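Local coordinates for Myo-inositol 2-dehydrogenase (Lactobacillus plantarum WCFS1, PDB 3CEA), which probably catalyses the NAD-dependent oxidation of myo-inositol at its 2-hydroxyl group, binding the dinucleotide in a Rossmann-fold domain, at residues L16-E21 with T171-E176; T58-Y63 with I67-I72. One frame throughout, in Å; residues are numbered along the deposited sequence.

Interaction 1 (L16-E21 with T171-E176). With NAD (nicotinamide-adenine-dinucleotide), chain E.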
loop_
_atom_site.group_PDB
_atom_site.type_symbol
_atom_site.label_atom_id
_atom_site.label_comp_id
_atom_site.label_asym_id
_atom_site.label_seq_id
_atom_site.Cartn_x
_atom_site.Cartn_y
_atom_site.Cartn_z
ATOM N N LEU A 16 6.706 -15.199 34.360
ATOM C CA LEU A 16 5.974 -15.888 33.299
ATOM C C LEU A 16 4.769 -15.071 32.824
ATOM O O LEU A 16 3.744 -15.630 32.429
ATOM C CB LEU A 16 5.534 -17.283 33.762
ATOM C CG LEU A 16 6.607 -18.313 34.145
ATOM C CD1 LEU A 16 5.968 -19.527 34.801
ATOM C CD2 LEU A 16 7.455 -18.733 32.946
ATOM N N GLY A 17 4.909 -13.748 32.856
ATOM C CA GLY A 17 3.831 -12.839 32.474
ATOM C C GLY A 17 3.707 -12.644 30.975
ATOM O O GLY A 17 3.865 -13.589 30.204
ATOM N N ARG A 18 3.430 -11.405 30.571
ATOM C CA ARG A 18 3.214 -11.046 29.163
ATOM C C ARG A 18 4.348 -11.498 28.240
ATOM O O ARG A 18 4.101 -12.006 27.140
ATOM C CB ARG A 18 2.993 -9.534 29.027
ATOM C CG ARG A 18 1.643 -9.058 29.550
ATOM C CD ARG A 18 1.672 -7.607 30.025
ATOM N NE ARG A 18 2.066 -6.667 28.975
ATOM C CZ ARG A 18 3.034 -5.759 29.093
ATOM N NH1 ARG A 18 3.716 -5.641 30.226
ATOM N NH2 ARG A 18 3.311 -4.950 28.079
ATOM N N LEU A 19 5.586 -11.312 28.693
ATOM C CA LEU A 19 6.750 -11.715 27.914
ATOM C C LEU A 19 7.332 -13.040 28.401
ATOM O O LEU A 19 7.801 -13.851 27.597
ATOM C CB LEU A 19 7.814 -10.614 27.917
ATOM C CG LEU A 19 9.072 -10.832 27.068
ATOM C CD1 LEU A 19 8.745 -11.192 25.618
ATOM C CD2 LEU A 19 9.943 -9.609 27.125
ATOM N N GLY A 20 7.284 -13.253 29.715
ATOM C CA GLY A 20 7.804 -14.463 30.343
ATOM C C GLY A 20 7.282 -15.747 29.733
ATOM O O GLY A 20 8.057 -16.662 29.450
ATOM N N GLU A 21 5.969 -15.806 29.515
ATOM C CA GLU A 21 5.326 -16.999 28.960
ATOM C C GLU A 21 5.780 -17.313 27.534
ATOM O O GLU A 21 5.866 -18.481 27.155
ATOM C CB GLU A 21 3.796 -16.901 29.046
ATOM C CG GLU A 21 3.139 -15.903 28.098
ATOM C CD GLU A 21 1.621 -15.996 28.109
ATOM O OE1 GLU A 21 1.032 -16.152 29.205
ATOM O OE2 GLU A 21 1.015 -15.909 27.020
ATOM N N THR A 171 -2.154 -1.740 32.770
ATOM C CA THR A 171 -2.505 -1.160 34.067
ATOM C C THR A 171 -2.113 -2.120 35.199
ATOM O O THR A 171 -1.518 -1.703 36.193
ATOM C CB THR A 171 -4.005 -0.775 34.135
ATOM O OG1 THR A 171 -4.322 0.107 33.050
ATOM C CG2 THR A 171 -4.335 -0.075 35.446
ATOM N N LYS A 172 -2.436 -3.402 35.019
ATOM C CA LYS A 172 -2.005 -4.482 35.913
ATOM C C LYS A 172 -0.484 -4.475 36.082
ATOM O O LYS A 172 0.026 -4.519 37.201
ATOM C CB LYS A 172 -2.459 -5.832 35.337
ATOM C CG LYS A 172 -1.996 -7.074 36.093
ATOM C CD LYS A 172 -3.077 -7.596 37.025
ATOM C CE LYS A 172 -2.925 -9.091 37.265
ATOM N NZ LYS A 172 -1.838 -9.414 38.230
ATOM N N PHE A 173 0.218 -4.404 34.954
ATOM C CA PHE A 173 1.679 -4.395 34.893
ATOM C C PHE A 173 2.284 -3.168 35.581
ATOM O O PHE A 173 3.330 -3.270 36.225
ATOM C CB PHE A 173 2.114 -4.490 33.419
ATOM C CG PHE A 173 3.547 -4.097 33.157
ATOM C CD1 PHE A 173 4.591 -4.982 33.423
ATOM C CD2 PHE A 173 3.848 -2.853 32.603
ATOM C CE1 PHE A 173 5.914 -4.623 33.166
ATOM C CE2 PHE A 173 5.168 -2.485 32.341
ATOM C CZ PHE A 173 6.202 -3.373 32.621
ATOM N N ALA A 174 1.610 -2.025 35.455
ATOM C CA ALA A 174 2.123 -0.744 35.949
ATOM C C ALA A 174 1.637 -0.360 37.349
ATOM O O ALA A 174 2.223 0.515 37.988
ATOM C CB ALA A 174 1.808 0.370 34.956
ATOM N N THR A 175 0.567 -0.995 37.818
ATOM C CA THR A 175 0.076 -0.749 39.177
ATOM C C THR A 175 0.819 -1.633 40.182
ATOM O O THR A 175 1.106 -1.206 41.303
ATOM C CB THR A 175 -1.456 -0.951 39.288
ATOM O OG1 THR A 175 -2.115 -0.168 38.285
ATOM C CG2 THR A 175 -1.972 -0.528 40.662
ATOM N N GLU A 176 1.146 -2.855 39.765
ATOM C CA GLU A 176 1.862 -3.803 40.619
ATOM C C GLU A 176 3.339 -3.442 40.803
ATOM O O GLU A 176 3.953 -3.812 41.809
ATOM C CB GLU A 176 1.722 -5.231 40.084
ATOM C CG GLU A 176 0.349 -5.851 40.329
ATOM C CD GLU A 176 0.204 -7.240 39.729
ATOM O OE1 GLU A 176 0.840 -7.518 38.688
ATOM O OE2 GLU A 176 -0.557 -8.053 40.298
HETATM P PA NAD E . 4.250 -9.048 33.802
HETATM O O1A NAD E . 3.265 -9.437 32.768
HETATM O O2A NAD E . 3.628 -8.247 34.881
HETATM O O5B NAD E . 4.959 -10.372 34.380
HETATM C C5B NAD E . 5.783 -10.313 35.527
HETATM C C4B NAD E . 6.033 -11.724 36.056
HETATM O O4B NAD E . 7.081 -11.721 37.010
HETATM C C3B NAD E . 4.808 -12.305 36.743
HETATM O O3B NAD E . 4.627 -13.612 36.260
HETATM C C2B NAD E . 5.160 -12.327 38.218
HETATM O O2B NAD E . 4.628 -13.451 38.884
HETATM C C1B NAD E . 6.680 -12.358 38.209
HETATM N N9A NAD E . 7.246 -11.665 39.382
HETATM C C8A NAD E . 6.964 -10.389 39.806
HETATM N N7A NAD E . 7.695 -10.126 40.914
HETATM C C5A NAD E . 8.436 -11.218 41.205
HETATM C C6A NAD E . 9.344 -11.485 42.224
HETATM N N6A NAD E . 9.788 -10.489 42.982
HETATM N N1A NAD E . 9.967 -12.721 42.271
HETATM C C2A NAD E . 9.688 -13.682 41.312
HETATM N N3A NAD E . 8.783 -13.409 40.302
HETATM C C4A NAD E . 8.167 -12.196 40.249
HETATM O O3 NAD E . 5.460 -8.216 33.139
HETATM P PN NAD E . 5.953 -8.488 31.628
HETATM O O1N NAD E . 5.970 -9.949 31.374
HETATM O O2N NAD E . 5.190 -7.579 30.751
HETATM O O5D NAD E . 7.467 -7.950 31.607
HETATM C C5D NAD E . 8.428 -8.292 32.578
HETATM C C4D NAD E . 9.734 -7.595 32.207
HETATM O O4D NAD E . 9.965 -7.702 30.813
HETATM C C3D NAD E . 9.706 -6.114 32.555
HETATM O O3D NAD E . 10.876 -5.789 33.268
HETATM C C2D NAD E . 9.675 -5.403 31.216
HETATM O O2D NAD E . 10.462 -4.237 31.218
HETATM C C1D NAD E . 10.220 -6.434 30.236
HETATM N N1N NAD E . 9.588 -6.315 28.907
HETATM C C2N NAD E . 10.391 -6.229 27.798
HETATM C C3N NAD E . 9.829 -6.112 26.523
HETATM C C7N NAD E . 10.686 -6.193 25.291
HETATM O O7N NAD E . 10.186 -5.646 24.093
HETATM N N7N NAD E . 11.889 -6.771 25.350
HETATM C C4N NAD E . 8.443 -6.081 26.385
HETATM C C5N NAD E . 7.634 -6.167 27.516
HETATM C C6N NAD E . 8.221 -6.285 28.776
#

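Interaction 2 (T58-Y63 with I67-I72)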
loop_
_atom_site.group_PDB
_atom_site.type_symbol
_atom_site.label_atom_id
_atom_site.label_comp_id
_atom_site.label_asym_id
_atom_site.label_seq_id
_atom_site.Cartn_x
_atom_site.Cartn_y
_atom_site.Cartn_z
ATOM N N THR A 58 10.680 -28.243 38.242
ATOM C CA THR A 58 10.475 -27.616 39.548
ATOM C C THR A 58 9.970 -26.177 39.418
ATOM O O THR A 58 10.238 -25.506 38.420
ATOM C CB THR A 58 11.774 -27.629 40.388
ATOM O OG1 THR A 58 12.662 -28.643 39.901
ATOM C CG2 THR A 58 11.465 -27.888 41.857
ATOM N N THR A 59 9.231 -25.719 40.428
ATOM C CA THR A 59 8.712 -24.348 40.468
ATOM C C THR A 59 8.970 -23.685 41.817
ATOM O O THR A 59 9.004 -24.352 42.851
ATOM C CB THR A 59 7.199 -24.282 40.160
ATOM O OG1 THR A 59 6.508 -25.293 40.903
ATOM C CG2 THR A 59 6.941 -24.470 38.672
ATOM N N TYR A 60 9.149 -22.366 41.790
ATOM C CA TYR A 60 9.460 -21.587 42.986
ATOM C C TYR A 60 8.670 -20.278 43.030
ATOM O O TYR A 60 8.232 -19.774 41.995
ATOM C CB TYR A 60 10.960 -21.275 43.038
ATOM C CG TYR A 60 11.856 -22.481 43.236
ATOM C CD1 TYR A 60 12.286 -23.245 42.150
ATOM C CD2 TYR A 60 12.288 -22.849 44.510
ATOM C CE1 TYR A 60 13.115 -24.348 42.328
ATOM C CE2 TYR A 60 13.119 -23.951 44.699
ATOM C CZ TYR A 60 13.527 -24.696 43.603
ATOM O OH TYR A 60 14.345 -25.787 43.783
ATOM N N THR A 61 8.485 -19.743 44.234
ATOM C CA THR A 61 7.940 -18.396 44.418
ATOM C C THR A 61 9.046 -17.443 44.878
ATOM O O THR A 61 8.937 -16.223 44.729
ATOM C CB THR A 61 6.778 -18.369 45.435
ATOM O OG1 THR A 61 7.183 -19.012 46.651
ATOM C CG2 THR A 61 5.551 -19.076 44.872
ATOM N N ASN A 62 10.106 -18.022 45.437
ATOM C CA ASN A 62 11.294 -17.285 45.848
ATOM C C ASN A 62 12.423 -17.557 44.856
ATOM O O ASN A 62 12.833 -18.708 44.677
ATOM C CB ASN A 62 11.707 -17.707 47.263
ATOM C CG ASN A 62 12.588 -16.678 47.957
ATOM O OD1 ASN A 62 13.633 -16.276 47.440
ATOM N ND2 ASN A 62 12.173 -16.260 49.148
ATOM N N TYR A 63 12.915 -16.502 44.209
ATOM C CA TYR A 63 13.961 -16.642 43.191
ATOM C C TYR A 63 15.320 -17.012 43.787
ATOM O O TYR A 63 16.108 -17.718 43.155
ATOM C CB TYR A 63 14.054 -15.387 42.307
ATOM C CG TYR A 63 14.737 -14.188 42.938
ATOM C CD1 TYR A 63 14.014 -13.261 43.688
ATOM C CD2 TYR A 63 16.109 -13.974 42.768
ATOM C CE1 TYR A 63 14.643 -12.154 44.264
ATOM C CE2 TYR A 63 16.745 -12.876 43.342
ATOM C CZ TYR A 63 16.008 -11.970 44.084
ATOM O OH TYR A 63 16.635 -10.883 44.647
ATOM N N ILE A 67 17.767 -20.254 42.807
ATOM C CA ILE A 67 19.180 -20.102 42.452
ATOM C C ILE A 67 20.097 -20.923 43.371
ATOM O O ILE A 67 21.135 -21.428 42.932
ATOM C CB ILE A 67 19.594 -18.599 42.418
ATOM C CG1 ILE A 67 18.870 -17.879 41.271
ATOM C CG2 ILE A 67 21.110 -18.441 42.266
ATOM C CD1 ILE A 67 18.892 -16.358 41.351
ATOM N N ASP A 68 19.695 -21.071 44.631
ATOM C CA ASP A 68 20.486 -21.795 45.626
ATOM C C ASP A 68 20.179 -23.296 45.696
ATOM O O ASP A 68 20.814 -24.026 46.465
ATOM C CB ASP A 68 20.314 -21.160 47.012
ATOM C CG ASP A 68 20.812 -19.722 47.069
ATOM O OD1 ASP A 68 21.726 -19.357 46.294
ATOM O OD2 ASP A 68 20.283 -18.954 47.902
ATOM N N THR A 69 19.219 -23.754 44.895
ATOM C CA THR A 69 18.797 -25.159 44.925
ATOM C C THR A 69 18.987 -25.862 43.583
ATOM O O THR A 69 19.346 -27.039 43.542
ATOM C CB THR A 69 17.322 -25.310 45.376
ATOM O OG1 THR A 69 17.072 -24.472 46.510
ATOM C CG2 THR A 69 17.006 -26.755 45.748
ATOM N N GLU A 70 18.742 -25.144 42.491
ATOM C CA GLU A 70 18.777 -25.743 41.160
ATOM C C GLU A 70 20.184 -25.792 40.570
ATOM O O GLU A 70 20.995 -24.883 40.777
ATOM C CB GLU A 70 17.834 -25.006 40.205
ATOM C CG GLU A 70 16.358 -25.066 40.592
ATOM C CD GLU A 70 15.734 -26.441 40.398
ATOM O OE1 GLU A 70 15.971 -27.077 39.348
ATOM O OE2 GLU A 70 14.992 -26.879 41.299
ATOM N N ASN A 71 20.460 -26.868 39.841
ATOM C CA ASN A 71 21.691 -26.994 39.072
ATOM C C ASN A 71 21.495 -26.371 37.692
ATOM O O ASN A 71 20.957 -27.009 36.784
ATOM C CB ASN A 71 22.103 -28.467 38.956
ATOM C CG ASN A 71 23.493 -28.649 38.359
ATOM O OD1 ASN A 71 24.281 -27.704 38.272
ATOM N ND2 ASN A 71 23.801 -29.876 37.953
ATOM N N ILE A 72 21.920 -25.115 37.551
ATOM C CA ILE A 72 21.717 -24.355 36.314
ATOM C C ILE A 72 22.950 -23.569 35.871
ATOM O O ILE A 72 23.729 -23.089 36.700
ATOM C CB ILE A 72 20.499 -23.391 36.410
ATOM C CG1 ILE A 72 20.456 -22.701 37.782
ATOM C CG2 ILE A 72 19.199 -24.142 36.107
ATOM C CD1 ILE A 72 19.468 -21.556 37.883
#

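Interaction 1 (L16-E21 with T171-E176)
The backbones of Arg18, in the turn leading into helix 20-29, and Phe173, on helix 167-176, stay well apart, with 8.9 Å between Arg18 CA and Phe173 CA, and only these two side chains bridge the gap. Both set out toward each other and cross at about a right angle. The guanidinium comes over one face of the phenyl ring, with Arg18 CZ 4.7 Å from the Phe173 ring centroid and 19° off the ring normal, a cation-pi contact. It does not lie flat there: the two planes are 59° apart, and the terminal nitrogen does the touching, Arg18 NH1 sitting 3.3 Å from Phe173 CG, displaced toward the rim. A bend in the arginine chain at chi3 (59°) brings NH1 round to the ring and also beside NAD O2N, where the modelled separation is too short for its detail to be trusted. The positive group thus meets both an aromatic face and the diphosphate, whose charge it would be expected to offset. The arginine belongs to the glycine-rich turn of a strand-turn-helix, consistent with the GxGxxG signature of Rossmann dinucleotide-binding domains. The backbone amides of this turn grip the cofactor: Arg18 N donates to NAD O1A at 3.0 Å, Leu19 N to NAD O1N at 3.0 Å, and Leu16 N to the ribose oxygen O3B at 3.2 Å. Gly17 CA comes within 3.3 Å of NAD O5B, and any beta carbon on Gly17 would collide with that oxygen; one on Gly20 would strike Leu16. Phe173, from the GFO/IDH/MocA C-terminal domain, approaches the bridging oxygen as well, Phe173 CD1 lying 3.4 Å from NAD O3. Leu19 CD2 rests against the nicotinamide ring, and Phe290 touches the side chains of both Leu19 and Arg18.

Interaction 2 (T58-Y63 with I67-I72)
Glu70 and Tyr60 meet at an angle, the carboxylate plane turned 70° from the ring plane, with Glu70 OE2 at the ring's edge and close to its plane. Tyr60 OH donates to Glu70 OE2 at 2.8 Å, and OE2 accepts with its anti lone pair, the one directed away from the other carboxylate oxygen. The same oxygen accepts a second, weak bond from Thr58 OG1 at 3.2 Å, so two hydroxyls from one strand converge on it. Glu70 CG, anti to its own carbonyl carbon, lies alongside Tyr60 CE1, and a bend at chi2 (-71°) then turns the carboxylate back toward that strand. A lysine in place of Glu70 would probably leave both hydroxyls without their acceptor and the phenol free to shift. Thr69 closes in obliquely on the phenol through carbon, Thr69 CB lying 3.4 Å from Tyr60 OH, while its own hydroxyl bonds to Asp65 O. Farther along, Tyr63 and Ile67 run side by side in the same direction, and Ile67 CD1 reaches the edge of the tyrosine ring, 3.9 Å from Tyr63 CD2. Their backbones share a helical bond, Ile67 N to Tyr63 O at 3.1 Å. Asn62 caps this short helix 63-67 through weak bonds of its OD1 with Lys64 N and Asp65 N; the helix begins the crossover from outermost strand 58-60 to strand 74-77 in the parallel sheet of the Rossmann fold.

Interaction 1 joins two domains across the cofactor, whereas interaction 2 stays within the Rossmann domain and ties together neighbouring elements at the outer margin of its parallel sheet. Their centres lie 21 Å apart, and interaction 2 is the more peripheral, 25 Å from the centre of the chain against 13 Å. Each is partly buried, but the chemistry differs: in 16-21 with 171-176 a cation rests on an aromatic face beside phosphates, while in 58-63 with 67-72 an anion collects neutral hydroxyls and a helical turn adds apolar contact. The two still share a neighbour, since the Tyr63 side chain comes within about 4 Å of the NAD.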